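Local atomic coordinates of glycogen synthase (Cyanobacterium sp. CLg1, PDB entry 6GNF), a protein that belongs to the glycogen and starch synthase family, with the two-domain GT-B fold, and binds ADP and a glycan. Residues A[80-83]-A[84-87]; A[129-132]-A[133-137]. All coordinates share one frame; numbering follows the deposited sequence.

Contact 1 of 2, residues A[80-83]-A[84-87]; sequences VNYG and QEKT
V80-Y82 and E85-T87 pair as the end of an antiparallel beta hairpin closed by a type II' turn from Y82 to E85. Two backbone rings satisfy four N-H groups. In the outer ring V80 N meets T87 O at 2.9 Å, and T87 N returns to V80 O at 2.8 Å. In the inner ring Y82 N gives E85 O a bond of 2.7 Å; the reverse bond, E85 N to Y82 O, is longer at 3.1 Å, and its donor stands 51° out of the carbonyl plane, so it is not directed at a lone pair. G83 takes the first turn corner with phi 58°, and its carbonyl O accepts from N218 ND2. Between the rings, N81 and K86 form the non-hydrogen-bonded pair, so N81 N points out of the hairpin, where Q141 OE1 accepts it. T87 OG1, opposite its own backbone N (chi1 -167°), bonds H106 NE2. That rotation sets T87 CG2 3.8 Å from Y82 CB and 4.0 Å from V80 CG2, both on the partner strand. On the face bearing N81, the two side chains of the middle pair run side by side, and N81 OD1 lies 3.2 Å from K86 CD, against the methylene chain rather than the ammonium.

Contact 2 of 2, residues A[129-132]-A[133-137]; sequences YIDN and VERFA
R135 presents one face of its guanidinium to the ring of Y129, with Y129 CD2 over that face and 3.6 Å from R135 NH2. The two planes stand 62° apart and the atom is offset toward the rim, so this is an oblique contact rather than a flat stack. A bend at chi3 (44°) swings the guanidinium out of line with the methylene chain, and R135 NE donates to N132 OD1 at 3.2 Å, in the plane of the amide carbonyl. V108 O accepts from NH1, and L120 O weakly from NH2, which further limits rotation of the guanidinium. The D131 carboxylate crosses the aliphatic part of R135 at a slant, D131 OD2 being 3.2 Å from R135 CD; OD2 also bonds the Y82 hydroxyl, and OD1 forms a salt bridge with K112. The amide of N132 runs beside the F136 ring, N132 CG to F136 CE2 3.6 Å, with planes 39° apart, while ND2 donates to Y121 O. Along the backbone, R135 N bonds D131 O at 3.0 Å and F136 N bonds N132 O. A water donates to I130 O (2.7 Å) and accepts from V133 N (2.9 Å), serving an N-H of the first helical turn. With the N132 side chain about 6 Å from the bound glucose BGC, this is a type I turn leading into a helix N-terminus beside the glycan pocket, D131 holding the N-cap position without a side-chain capping bond.

How the contacts relate
Contact 1 comes first along the chain and contact 2 follows, their centres 11 Å apart, both within the starch synthase catalytic domain. The hairpin of 80-87 lies at the edge of the nine-strand mixed sheet, in which 72-82 is an outermost strand; residues 129-137 run into helix 132-144, which packs on it. Y82 makes much of the direct link: its OH probably hydrogen-bonds D131 OD2, though the modelled 2.4 Å is so short that the exact length is doubtful, and Y82 CE1 rests 3.4 Å from E134 CB. G83 N also packs on E134 CG. M138 and Q141, farther along the same helix, touch V80. One helix therefore touches the sheet-edge hairpin, while its N-terminal end lies near the bound glycan.

Contact 1 of 2, residues A[80-83]-A[84-87]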
loop_
_atom_site.group_PDB
_atom_site.type_symbol
_atom_site.label_atom_id
_atom_site.label_comp_id
_atom_site.label_asym_id
_atom_site.label_seq_id
_atom_site.Cartn_x
_atom_site.Cartn_y
_atom_site.Cartn_z
ATOM N N VAL A 80 13.026 20.865 15.121
ATOM C CA VAL A 80 13.502 19.586 14.600
ATOM C C VAL A 80 14.661 19.870 13.660
ATOM O O VAL A 80 14.930 21.026 13.345
ATOM C CB VAL A 80 12.405 18.808 13.830
ATOM C CG1 VAL A 80 11.323 18.296 14.773
ATOM C CG2 VAL A 80 11.793 19.664 12.737
ATOM N N ASN A 81 15.326 18.811 13.223
ATOM C CA ASN A 81 16.442 18.930 12.298
ATOM C C ASN A 81 16.000 18.626 10.882
ATOM O O ASN A 81 15.234 17.696 10.653
ATOM C CB ASN A 81 17.540 17.968 12.704
ATOM C CG ASN A 81 18.074 18.262 14.089
ATOM O OD1 ASN A 81 18.471 19.394 14.388
ATOM N ND2 ASN A 81 18.086 17.236 14.949
ATOM N N TYR A 82 16.404 19.480 9.950
ATOM C CA TYR A 82 16.267 19.196 8.532
ATOM C C TYR A 82 17.677 18.976 8.027
ATOM O O TYR A 82 18.359 19.921 7.664
ATOM C CB TYR A 82 15.577 20.352 7.790
ATOM C CG TYR A 82 15.448 20.111 6.300
ATOM C CD1 TYR A 82 14.530 19.197 5.803
ATOM C CD2 TYR A 82 16.274 20.765 5.400
ATOM C CE1 TYR A 82 14.424 18.958 4.446
ATOM C CE2 TYR A 82 16.181 20.532 4.045
ATOM C CZ TYR A 82 15.258 19.634 3.571
ATOM O OH TYR A 82 15.182 19.429 2.216
ATOM N N GLY A 83 18.101 17.719 7.990
ATOM C CA GLY A 83 19.509 17.415 7.787
ATOM C C GLY A 83 20.296 18.089 8.897
ATOM O O GLY A 83 19.955 17.977 10.061
ATOM N N GLN A 84 21.322 18.835 8.535
ATOM C CA GLN A 84 22.172 19.469 9.536
ATOM C C GLN A 84 21.679 20.874 9.895
ATOM O O GLN A 84 22.246 21.525 10.766
ATOM C CB GLN A 84 23.610 19.468 9.031
ATOM C CG GLN A 84 23.977 18.115 8.415
ATOM C CD GLN A 84 25.464 17.846 8.412
ATOM O OE1 GLN A 84 26.069 17.657 7.354
ATOM N NE2 GLN A 84 26.066 17.838 9.598
ATOM N N GLU A 85 20.606 21.319 9.241
ATOM C CA GLU A 85 19.964 22.593 9.554
ATOM C C GLU A 85 18.882 22.416 10.631
ATOM O O GLU A 85 18.052 21.512 10.559
ATOM C CB GLU A 85 19.358 23.205 8.286
ATOM C CG GLU A 85 18.566 24.498 8.494
ATOM C CD GLU A 85 17.563 24.793 7.373
ATOM O OE1 GLU A 85 17.972 25.325 6.315
ATOM O OE2 GLU A 85 16.354 24.520 7.561
ATOM N N LYS A 86 18.891 23.319 11.608
ATOM C CA LYS A 86 17.860 23.387 12.638
ATOM C C LYS A 86 16.658 24.132 12.077
ATOM O O LYS A 86 16.813 25.168 11.433
ATOM C CB LYS A 86 18.394 24.117 13.882
ATOM C CG LYS A 86 18.967 23.214 14.973
ATOM C CD LYS A 86 20.000 22.198 14.476
ATOM C CE LYS A 86 21.275 22.836 13.934
ATOM N NZ LYS A 86 21.920 23.775 14.896
ATOM N N THR A 87 15.458 23.612 12.310
ATOM C CA THR A 87 14.244 24.236 11.779
ATOM C C THR A 87 13.060 23.955 12.714
ATOM O O THR A 87 13.249 23.371 13.770
ATOM C CB THR A 87 13.979 23.751 10.329
ATOM O OG1 THR A 87 12.980 24.570 9.721
ATOM C CG2 THR A 87 13.560 22.278 10.306
#

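Contact 2 of 2, residues A[129-132]-A[133-137]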
loop_
_atom_site.group_PDB
_atom_site.type_symbol
_atom_site.label_atom_id
_atom_site.label_comp_id
_atom_site.label_asym_id
_atom_site.label_seq_id
_atom_site.Cartn_x
_atom_site.Cartn_y
_atom_site.Cartn_z
ATOM N N TYR A 129 12.667 12.734 -4.871
ATOM C CA TYR A 129 13.281 13.993 -4.459
ATOM C C TYR A 129 14.659 13.693 -3.873
ATOM O O TYR A 129 14.827 12.707 -3.147
ATOM C CB TYR A 129 12.427 14.720 -3.407
ATOM C CG TYR A 129 11.078 15.203 -3.896
ATOM C CD1 TYR A 129 10.983 16.100 -4.961
ATOM C CD2 TYR A 129 9.896 14.777 -3.286
ATOM C CE1 TYR A 129 9.753 16.548 -5.414
ATOM C CE2 TYR A 129 8.659 15.221 -3.731
ATOM C CZ TYR A 129 8.596 16.111 -4.798
ATOM O OH TYR A 129 7.396 16.575 -5.282
ATOM N N ILE A 130 15.645 14.528 -4.189
ATOM C CA ILE A 130 16.992 14.363 -3.627
ATOM C C ILE A 130 16.961 14.338 -2.091
ATOM O O ILE A 130 17.688 13.578 -1.458
ATOM C CB ILE A 130 17.987 15.451 -4.131
ATOM C CG1 ILE A 130 17.552 16.873 -3.730
ATOM C CG2 ILE A 130 18.162 15.358 -5.645
ATOM C CD1 ILE A 130 18.256 17.425 -2.502
ATOM N N ASP A 131 16.107 15.181 -1.513
ATOM C CA ASP A 131 16.101 15.440 -0.084
ATOM C C ASP A 131 15.124 14.560 0.703
ATOM O O ASP A 131 14.679 14.952 1.791
ATOM C CB ASP A 131 15.813 16.939 0.176
ATOM C CG ASP A 131 14.358 17.328 -0.102
ATOM O OD1 ASP A 131 13.794 16.803 -1.090
ATOM O OD2 ASP A 131 13.797 18.178 0.632
ATOM N N ASN A 132 14.805 13.372 0.192
ATOM C CA ASN A 132 13.910 12.475 0.927
ATOM C C ASN A 132 14.465 12.036 2.272
ATOM O O ASN A 132 13.688 11.789 3.213
ATOM C CB ASN A 132 13.515 11.255 0.090
ATOM C CG ASN A 132 12.273 11.509 -0.771
ATOM O OD1 ASN A 132 11.584 12.543 -0.661
ATOM N ND2 ASN A 132 11.961 10.541 -1.617
ATOM N N VAL A 133 15.787 11.915 2.355
ATOM C CA VAL A 133 16.454 11.625 3.620
ATOM C C VAL A 133 16.053 12.668 4.661
ATOM O O VAL A 133 15.583 12.321 5.736
ATOM C CB VAL A 133 17.988 11.594 3.460
ATOM C CG1 VAL A 133 18.703 11.657 4.806
ATOM C CG2 VAL A 133 18.415 10.347 2.693
ATOM N N GLU A 134 16.233 13.939 4.335
ATOM C CA GLU A 134 15.956 15.003 5.291
ATOM C C GLU A 134 14.459 15.107 5.598
ATOM O O GLU A 134 14.067 15.260 6.749
ATOM C CB GLU A 134 16.505 16.333 4.780
ATOM C CG GLU A 134 18.019 16.418 4.745
ATOM C CD GLU A 134 18.651 15.761 3.521
ATOM O OE1 GLU A 134 19.898 15.789 3.386
ATOM O OE2 GLU A 134 17.922 15.185 2.681
ATOM N N ARG A 135 13.625 15.008 4.566
ATOM C CA ARG A 135 12.174 15.132 4.705
ATOM C C ARG A 135 11.568 14.085 5.620
ATOM O O ARG A 135 10.718 14.404 6.451
ATOM C CB ARG A 135 11.489 15.038 3.331
ATOM C CG ARG A 135 11.367 16.372 2.605
ATOM C CD ARG A 135 11.291 16.223 1.092
ATOM N NE ARG A 135 10.396 15.153 0.661
ATOM C CZ ARG A 135 9.126 15.296 0.298
ATOM N NH1 ARG A 135 8.531 16.483 0.310
ATOM N NH2 ARG A 135 8.439 14.223 -0.084
ATOM N N PHE A 136 11.992 12.837 5.477
ATOM C CA PHE A 136 11.378 11.757 6.236
ATOM C C PHE A 136 12.030 11.510 7.592
ATOM O O PHE A 136 11.350 11.121 8.537
ATOM C CB PHE A 136 11.288 10.484 5.392
ATOM C CG PHE A 136 10.435 10.644 4.166
ATOM C CD1 PHE A 136 9.210 11.297 4.234
ATOM C CD2 PHE A 136 10.857 10.155 2.937
ATOM C CE1 PHE A 136 8.429 11.456 3.102
ATOM C CE2 PHE A 136 10.070 10.310 1.798
ATOM C CZ PHE A 136 8.861 10.964 1.881
ATOM N N ALA A 137 13.325 11.786 7.713
ATOM C CA ALA A 137 13.928 11.872 9.041
ATOM C C ALA A 137 13.218 12.954 9.872
ATOM O O ALA A 137 12.970 12.772 11.066
ATOM C CB ALA A 137 15.413 12.171 8.946
HETATM O O HOH W 1 17.075 11.341 -0.137
#